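Putative 5-carboxymethyl-2-hydroxymuconate isomerase (Pseudomonas aeruginosa, PDB 3E6Q) probably acts as a 5-carboxymethyl-2-hydroxymuconate delta-isomerase, shifting a double bond in an unsaturated tricarboxylate. Local coordinates at residues E28-L33 against E69-G74; P23-E28 against A85-L90. All blocks are in the same frame, centred on the assembly; numbering follows the deposited sequence.

In the fold
Contacts 1 and 2 lie on the same strand, 24-30, but at different depths and on different neighbours, their centres about 18 Å apart. Contact 2 joins P23-E28 to the antiparallel strand 82-90 in the buried middle of the sheet, through regular backbone hydrogen bonds and an apolar face turned to helix 39-52. Contact 1 lies at the surface, where strand 24-30 ends in a turn beside the end of strand 62-73, its parallel neighbour; here side chains meet round one aromatic ring. Along the sequence contact 1 is nested within the loop that contact 2 closes, and E28, a sodium ligand, belongs to both.

Contact 1: residues E28-L33 against E69-G74; sequences EATANL and EAYRQG. With NA (sodium ion), chain R; FMT (formic acid), chain N.
T30 and Y71 face each other with their CA atoms 6.6 Å apart, while A31 and E69 come closer, 5.4 Å between CA atoms, as strand 24-30 gives way to a type I turn from T30 to L33 beside the end of strand 62-73. The turn is closed by the backbone bond from L33 N to T30 O. Side chains carry the meeting of the two segments, and the Y71 ring is its centre. T30 lies over one face of that ring in a CH-pi contact, its CB 3.7 Å from the ring centroid and only 8° off the ring normal. The methyl CG2 is shifted toward the root of the ring, 3.5 Å from Y71 CG. A chi1 of 56° turns this methyl to the ring and sets T30 OG1 between its backbone N and carbonyl carbon, where the hydroxyl donates to N32 OD1 over 2.7 Å, almost in line with the acceptor's C=O bond. N32 ND2 reaches the carbonyl of R80, so both ends of the amide are held and its rotation is fixed. The amide then lies against the phenol end of the ring, N32 CG 3.0 Å from Y71 OH, with amide and ring planes 37° apart; this is contact without hydrogen bonding. A31 adds its CB, 4.2 Å from Y71 CE1. T30 OG1 also takes the backbone N-H of Y82, which ties the turn to the next strand. Around this corner, A29 and A31 bond through their backbones to L68 in strand 62-73, and T30 to Y82 in strand 82-90. Y71, R72 and Q73 also pair antiparallel with a strand of the second subunit, so the sheet runs on across the trimer interface.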
ATOM      1  N   GLU A  28      -1.334   7.777  -5.803  1.00 15.57           N
ATOM      2  CA  GLU A  28      -2.335   6.993  -6.507  1.00 16.33           C
ATOM      3  C   GLU A  28      -3.323   7.982  -7.138  1.00 16.73           C
ATOM      4  O   GLU A  28      -3.844   8.869  -6.463  1.00 15.02           O
ATOM      5  CB  GLU A  28      -3.121   6.104  -5.548  1.00 17.53           C
ATOM      6  CG  GLU A  28      -2.418   4.954  -4.908  1.00 18.82           C
ATOM      7  CD  GLU A  28      -3.303   4.393  -3.809  1.00 20.51           C
ATOM      8  OE1 GLU A  28      -4.090   3.412  -4.049  1.00 21.59           O
ATOM      9  OE2 GLU A  28      -3.223   4.928  -2.652  1.00 22.02           O
ATOM     10  N   ALA A  29      -3.587   7.807  -8.424  1.00 15.10           N
ATOM     11  CA  ALA A  29      -4.503   8.647  -9.194  1.00 16.04           C
ATOM     12  C   ALA A  29      -5.502   7.739  -9.921  1.00 15.24           C
ATOM     13  O   ALA A  29      -5.129   6.748 -10.524  1.00 14.85           O
ATOM     14  CB  ALA A  29      -3.731   9.447 -10.187  1.00 16.40           C
ATOM     15  N   THR A  30      -6.789   8.044  -9.832  1.00 15.16           N
ATOM     16  CA  THR A  30      -7.747   7.295 -10.600  1.00 13.76           C
ATOM     17  C   THR A  30      -7.426   7.496 -12.126  1.00 13.73           C
ATOM     18  O   THR A  30      -6.949   8.555 -12.554  1.00 13.99           O
ATOM     19  CB  THR A  30      -9.190   7.697 -10.241  1.00 13.93           C
ATOM     20  OG1 THR A  30      -9.392   9.123 -10.423  1.00 14.81           O
ATOM     21  CG2 THR A  30      -9.512   7.243  -8.783  1.00 14.44           C
ATOM     22  N   ALA A  31      -7.732   6.476 -12.927  1.00 15.51           N
ATOM     23  CA  ALA A  31      -7.375   6.469 -14.357  1.00 14.71           C
ATOM     24  C   ALA A  31      -8.023   7.584 -15.190  1.00 14.60           C
ATOM     25  O   ALA A  31      -7.509   7.960 -16.248  1.00 17.11           O
ATOM     26  CB  ALA A  31      -7.682   5.054 -14.976  1.00 15.13           C
ATOM     27  N   ASN A  32      -9.169   8.094 -14.718  1.00 14.93           N
ATOM     28  CA  ASN A  32      -9.873   9.245 -15.330  1.00 14.56           C
ATOM     29  C   ASN A  32      -9.364  10.613 -14.970  1.00 15.99           C
ATOM     30  O   ASN A  32      -9.905  11.607 -15.443  1.00 16.66           O
ATOM     31  CB  ASN A  32     -11.376   9.154 -15.044  1.00 15.19           C
ATOM     32  CG  ASN A  32     -11.723   9.254 -13.585  1.00 17.08           C
ATOM     33  OD1 ASN A  32     -10.861   9.096 -12.739  1.00 17.23           O
ATOM     34  ND2 ASN A  32     -13.019   9.513 -13.285  1.00 19.25           N
ATOM     35  N   LEU A  33      -8.354  10.685 -14.097  1.00 16.01           N
ATOM     36  CA  LEU A  33      -7.809  11.961 -13.666  1.00 16.62           C
ATOM     37  C   LEU A  33      -6.844  12.536 -14.689  1.00 17.35           C
ATOM     38  O   LEU A  33      -5.849  11.893 -15.061  1.00 18.58           O
ATOM     39  CB  LEU A  33      -7.072  11.821 -12.318  1.00 15.89           C
ATOM     40  CG  LEU A  33      -6.631  13.154 -11.692  1.00 16.87           C
ATOM     41  CD1 LEU A  33      -7.843  14.090 -11.411  1.00 19.05           C
ATOM     42  CD2 LEU A  33      -5.886  12.850 -10.398  1.00 19.21           C
ATOM     43  N   GLU A  69      -6.677   1.552 -12.139  1.00 15.55           N
ATOM     44  CA  GLU A  69      -7.499   1.200 -13.286  1.00 16.33           C
ATOM     45  C   GLU A  69      -8.905   0.811 -12.898  1.00 14.93           C
ATOM     46  O   GLU A  69      -9.822   0.815 -13.742  1.00 16.34           O
ATOM     47  CB  GLU A  69      -6.812   0.050 -14.018  1.00 17.65           C
ATOM     48  CG  GLU A  69      -5.400   0.394 -14.555  1.00 20.45           C
ATOM     49  CD  GLU A  69      -4.766  -0.737 -15.404  1.00 30.07           C
ATOM     50  OE1 GLU A  69      -3.673  -0.480 -15.976  1.00 30.28           O
ATOM     51  OE2 GLU A  69      -5.361  -1.851 -15.511  1.00 26.68           O
ATOM     52  N   ALA A  70      -9.111   0.418 -11.642  1.00 14.64           N
ATOM     53  CA  ALA A  70     -10.433  -0.023 -11.211  1.00 14.90           C
ATOM     54  C   ALA A  70     -10.752   0.635  -9.868  1.00 14.28           C
ATOM     55  O   ALA A  70     -10.103   0.307  -8.879  1.00 15.90           O
ATOM     56  CB  ALA A  70     -10.568  -1.588 -11.107  1.00 15.71           C
ATOM     57  N   TYR A  71     -11.683   1.577  -9.885  1.00 14.86           N
ATOM     58  CA  TYR A  71     -11.885   2.476  -8.741  1.00 14.57           C
ATOM     59  C   TYR A  71     -13.348   2.839  -8.671  1.00 14.13           C
ATOM     60  O   TYR A  71     -14.076   2.851  -9.699  1.00 14.43           O
ATOM     61  CB  TYR A  71     -10.992   3.749  -8.865  1.00 15.05           C
ATOM     62  CG  TYR A  71     -11.279   4.513 -10.103  1.00 15.61           C
ATOM     63  CD1 TYR A  71     -10.663   4.167 -11.328  1.00 17.23           C
ATOM     64  CD2 TYR A  71     -12.248   5.494 -10.125  1.00 14.36           C
ATOM     65  CE1 TYR A  71     -11.007   4.785 -12.486  1.00 16.43           C
ATOM     66  CE2 TYR A  71     -12.565   6.168 -11.328  1.00 16.87           C
ATOM     67  CZ  TYR A  71     -11.932   5.772 -12.501  1.00 18.23           C
ATOM     68  OH  TYR A  71     -12.357   6.365 -13.639  1.00 18.77           O
ATOM     69  N   ARG A  72     -13.767   3.206  -7.470  1.00 14.26           N
ATOM     70  CA  ARG A  72     -15.095   3.799  -7.302  1.00 15.40           C
ATOM     71  C   ARG A  72     -15.131   4.668  -6.053  1.00 15.59           C
ATOM     72  O   ARG A  72     -14.630   4.295  -5.024  1.00 15.68           O
ATOM     73  CB  ARG A  72     -16.204   2.743  -7.246  1.00 15.26           C
ATOM     74  CG  ARG A  72     -17.556   3.363  -7.468  1.00 19.84           C
ATOM     75  CD  ARG A  72     -18.727   2.437  -7.128  1.00 23.83           C
ATOM     76  NE  ARG A  72     -20.013   3.092  -7.472  1.00 26.85           N
ATOM     77  CZ  ARG A  72     -20.753   2.877  -8.562  1.00 27.28           C
ATOM     78  NH1 ARG A  72     -21.887   3.579  -8.746  1.00 25.51           N
ATOM     79  NH2 ARG A  72     -20.384   1.979  -9.472  1.00 23.80           N
ATOM     80  N   GLN A  73     -15.643   5.880  -6.224  1.00 17.12           N
ATOM     81  CA  GLN A  73     -15.849   6.834  -5.158  1.00 16.53           C
ATOM     82  C   GLN A  73     -17.345   6.902  -4.847  1.00 16.33           C
ATOM     83  O   GLN A  73     -18.173   7.297  -5.680  1.00 18.37           O
ATOM     84  CB  GLN A  73     -15.291   8.182  -5.554  1.00 17.66           C
ATOM     85  CG  GLN A  73     -15.384   9.235  -4.478  1.00 15.61           C
ATOM     86  CD  GLN A  73     -14.629  10.500  -4.889  1.00 18.21           C
ATOM     87  OE1 GLN A  73     -13.967  10.531  -5.918  1.00 20.63           O
ATOM     88  NE2 GLN A  73     -14.728  11.513  -4.092  1.00 21.32           N
ATOM     89  N   GLY A  74     -17.690   6.444  -3.658  1.00 17.78           N
ATOM     90  CA  GLY A  74     -19.052   6.388  -3.228  1.00 17.68           C
ATOM     91  C   GLY A  74     -19.913   5.356  -3.935  1.00 18.62           C
ATOM     92  O   GLY A  74     -19.428   4.367  -4.487  1.00 19.33           O
TER
HETATM   93 NA    NA R 343      -0.971   5.948  -1.575  1.00 27.86          NA
HETATM   94  C   FMT N 325     -21.989  -0.687 -11.290  1.00 33.75           C
HETATM   95  O1  FMT N 325     -21.193  -1.651 -11.618  1.00 31.76           O
HETATM   96  O2  FMT N 325     -21.844   0.568 -11.606  1.00 31.43           O
HETATM   97  O   HOH W   1      -0.120   3.640  -0.496  1.00 31.51           O

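Contact 2: residues P23-E28 against A85-L90; sequences PHLVIE and ACLSIL. With NA (sodium ion), chain R.
H24 with S88 and V26 with C86 form the hydrogen-bonded pairs of two antiparallel strands, whose axes come within 4.7 Å and run at 174°. Four backbone bonds join them: S88 N to H24 O is the shortest, 2.8 Å and nearly straight, and its return bond from H24 N lies in the plane of the S88 carbonyl. The V26-C86 donors are tilted from the carbonyl planes. At the non-hydrogen-bonded pairs L25-L87 and I27-A85, CA-H...O contacts add to the fit, the shortest from A85 CA to V26 O at 3.2 Å. Apolar contacts line the face carrying L25, I27, A85 and L87. L25 CD1 packs on A85 CB at 4.0 Å, and L87 CD1 lies against P23 CB at 3.8 Å. Both leucines hold CG opposite the backbone N (chi1 172° for L25), which carries their ends across to the partner strand. I89 CG2 extends this row to P23. Helix 39-52 covers the face, A46 on L25 and L50 on L87. Polar and metal contacts belong to the other face. There E28 OE2 binds the sodium ion at 2.7 Å, with water 1 as a further ligand, while the ion rests near V26 and 3.5 Å from C86 CB. E28 OE1 forms a salt bridge to R64 of the second subunit. H24 ND1 bonds to R64 of its own chain and NE2 to Y135 of the same chain and to S124 of the third subunit; S88 OG bonds to R128. A sheet with helices on one face and subunit contacts on the other, with a proline just ahead of the first strand, is consistent with the trimeric tautomerase fold.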
ATOM      1  N   PRO A  23      12.345   9.086   3.060  1.00 15.04           N
ATOM      2  CA  PRO A  23      10.954   8.553   3.046  1.00 14.88           C
ATOM      3  C   PRO A  23      10.496   7.790   1.767  1.00 15.35           C
ATOM      4  O   PRO A  23      11.108   7.904   0.691  1.00 16.95           O
ATOM      5  CB  PRO A  23      10.117   9.820   3.162  1.00 15.88           C
ATOM      6  CG  PRO A  23      10.945  10.872   2.482  1.00 17.18           C
ATOM      7  CD  PRO A  23      12.362  10.541   2.805  1.00 14.84           C
ATOM      8  N   HIS A  24       9.361   7.096   1.912  1.00 13.95           N
ATOM      9  CA  HIS A  24       8.678   6.458   0.806  1.00 13.53           C
ATOM     10  C   HIS A  24       7.420   7.222   0.528  1.00 15.31           C
ATOM     11  O   HIS A  24       6.651   7.478   1.452  1.00 14.70           O
ATOM     12  CB  HIS A  24       8.370   4.965   1.133  1.00 14.70           C
ATOM     13  CG  HIS A  24       9.574   4.093   1.178  1.00 13.59           C
ATOM     14  ND1 HIS A  24      10.193   3.633   0.029  1.00 13.64           N
ATOM     15  CD2 HIS A  24      10.316   3.635   2.223  1.00 16.53           C
ATOM     16  CE1 HIS A  24      11.235   2.894   0.378  1.00 15.81           C
ATOM     17  NE2 HIS A  24      11.321   2.863   1.693  1.00 15.77           N
ATOM     18  N   LEU A  25       7.189   7.574  -0.730  1.00 15.31           N
ATOM     19  CA  LEU A  25       5.986   8.313  -1.094  1.00 14.64           C
ATOM     20  C   LEU A  25       5.281   7.556  -2.218  1.00 15.75           C
ATOM     21  O   LEU A  25       5.887   7.274  -3.267  1.00 16.40           O
ATOM     22  CB  LEU A  25       6.339   9.699  -1.557  1.00 14.82           C
ATOM     23  CG  LEU A  25       5.205  10.528  -2.140  1.00 14.92           C
ATOM     24  CD1 LEU A  25       4.164  10.794  -1.033  1.00 16.11           C
ATOM     25  CD2 LEU A  25       5.670  11.832  -2.798  1.00 17.45           C
ATOM     26  N   VAL A  26       4.009   7.233  -1.996  1.00 15.75           N
ATOM     27  CA  VAL A  26       3.189   6.566  -3.017  1.00 14.54           C
ATOM     28  C   VAL A  26       2.016   7.478  -3.382  1.00 15.98           C
ATOM     29  O   VAL A  26       1.209   7.832  -2.504  1.00 16.54           O
ATOM     30  CB  VAL A  26       2.660   5.177  -2.557  1.00 15.46           C
ATOM     31  CG1 VAL A  26       1.787   4.533  -3.690  1.00 17.83           C
ATOM     32  CG2 VAL A  26       3.823   4.244  -2.094  1.00 16.40           C
ATOM     33  N   ILE A  27       1.937   7.858  -4.657  1.00 14.85           N
ATOM     34  CA  ILE A  27       0.845   8.652  -5.206  1.00 15.46           C
ATOM     35  C   ILE A  27      -0.031   7.734  -6.059  1.00 16.76           C
ATOM     36  O   ILE A  27       0.486   7.028  -6.927  1.00 17.05           O
ATOM     37  CB  ILE A  27       1.365   9.853  -6.042  1.00 15.60           C
ATOM     38  CG1 ILE A  27       2.287  10.778  -5.223  1.00 15.61           C
ATOM     39  CG2 ILE A  27       0.192  10.668  -6.665  1.00 16.88           C
ATOM     40  CD1 ILE A  27       2.910  11.869  -6.039  1.00 18.18           C
ATOM     41  N   GLU A  28      -1.334   7.777  -5.803  1.00 15.57           N
ATOM     42  CA  GLU A  28      -2.335   6.993  -6.507  1.00 16.33           C
ATOM     43  C   GLU A  28      -3.323   7.982  -7.138  1.00 16.73           C
ATOM     44  O   GLU A  28      -3.844   8.869  -6.463  1.00 15.02           O
ATOM     45  CB  GLU A  28      -3.121   6.104  -5.548  1.00 17.53           C
ATOM     46  CG  GLU A  28      -2.418   4.954  -4.908  1.00 18.82           C
ATOM     47  CD  GLU A  28      -3.303   4.393  -3.809  1.00 20.51           C
ATOM     48  OE1 GLU A  28      -4.090   3.412  -4.049  1.00 21.59           O
ATOM     49  OE2 GLU A  28      -3.223   4.928  -2.652  1.00 22.02           O
ATOM     50  N   ALA A  85      -2.008  10.518  -1.764  1.00 14.71           N
ATOM     51  CA  ALA A  85      -0.635  10.173  -1.483  1.00 15.45           C
ATOM     52  C   ALA A  85      -0.512   9.650  -0.064  1.00 14.92           C
ATOM     53  O   ALA A  85      -1.235  10.054   0.846  1.00 13.76           O
ATOM     54  CB  ALA A  85       0.274  11.355  -1.671  1.00 16.32           C
ATOM     55  N   CYS A  86       0.436   8.741   0.109  1.00 14.60           N
ATOM     56  CA  CYS A  86       0.779   8.208   1.428  1.00 14.42           C
ATOM     57  C   CYS A  86       2.294   8.387   1.562  1.00 15.45           C
ATOM     58  O   CYS A  86       3.092   7.786   0.812  1.00 14.31           O
ATOM     59  CB  CYS A  86       0.379   6.733   1.533  1.00 16.15           C
ATOM     60  SG  CYS A  86       0.737   6.114   3.204  1.00 20.12           S
ATOM     61  N   LEU A  87       2.680   9.293   2.443  1.00 14.58           N
ATOM     62  CA  LEU A  87       4.071   9.528   2.798  1.00 13.97           C
ATOM     63  C   LEU A  87       4.401   8.715   4.037  1.00 16.22           C
ATOM     64  O   LEU A  87       3.755   8.883   5.094  1.00 15.96           O
ATOM     65  CB  LEU A  87       4.338  11.012   3.100  1.00 14.03           C
ATOM     66  CG  LEU A  87       5.787  11.363   3.462  1.00 15.49           C
ATOM     67  CD1 LEU A  87       6.730  11.203   2.255  1.00 16.87           C
ATOM     68  CD2 LEU A  87       5.887  12.782   4.096  1.00 17.54           C
ATOM     69  N   SER A  88       5.408   7.865   3.920  1.00 16.05           N
ATOM     70  CA  SER A  88       5.870   7.057   5.067  1.00 15.63           C
ATOM     71  C   SER A  88       7.233   7.506   5.500  1.00 16.65           C
ATOM     72  O   SER A  88       8.206   7.475   4.708  1.00 16.32           O
ATOM     73  CB  SER A  88       5.939   5.564   4.671  1.00 16.05           C
ATOM     74  OG  SER A  88       4.652   5.024   4.367  1.00 15.52           O
ATOM     75  N   ILE A  89       7.307   7.922   6.772  1.00 16.03           N
ATOM     76  CA  ILE A  89       8.549   8.371   7.392  1.00 16.13           C
ATOM     77  C   ILE A  89       8.868   7.512   8.613  1.00 15.09           C
ATOM     78  O   ILE A  89       7.997   6.798   9.109  1.00 16.33           O
ATOM     79  CB  ILE A  89       8.489   9.878   7.763  1.00 16.52           C
ATOM     80  CG1 ILE A  89       7.548  10.127   8.948  1.00 17.64           C
ATOM     81  CG2 ILE A  89       8.287  10.777   6.519  1.00 17.46           C
ATOM     82  CD1 ILE A  89       7.603  11.555   9.527  1.00 17.69           C
ATOM     83  N   LEU A  90      10.082   7.608   9.137  1.00 16.69           N
ATOM     84  CA  LEU A  90      10.442   6.895  10.353  1.00 16.51           C
ATOM     85  C   LEU A  90       9.689   7.496  11.536  1.00 17.33           C
ATOM     86  O   LEU A  90       9.457   8.725  11.597  1.00 16.84           O
ATOM     87  CB  LEU A  90      11.931   6.909  10.616  1.00 16.02           C
ATOM     88  CG  LEU A  90      12.743   6.182   9.559  1.00 20.26           C
ATOM     89  CD1 LEU A  90      14.253   6.362   9.704  1.00 19.79           C
ATOM     90  CD2 LEU A  90      12.343   4.708   9.535  1.00 20.04           C
TER
HETATM   91 NA    NA R 343      -0.971   5.948  -1.575  1.00 27.86          NA
HETATM   92  O   HOH W   1      -0.120   3.640  -0.496  1.00 31.51           O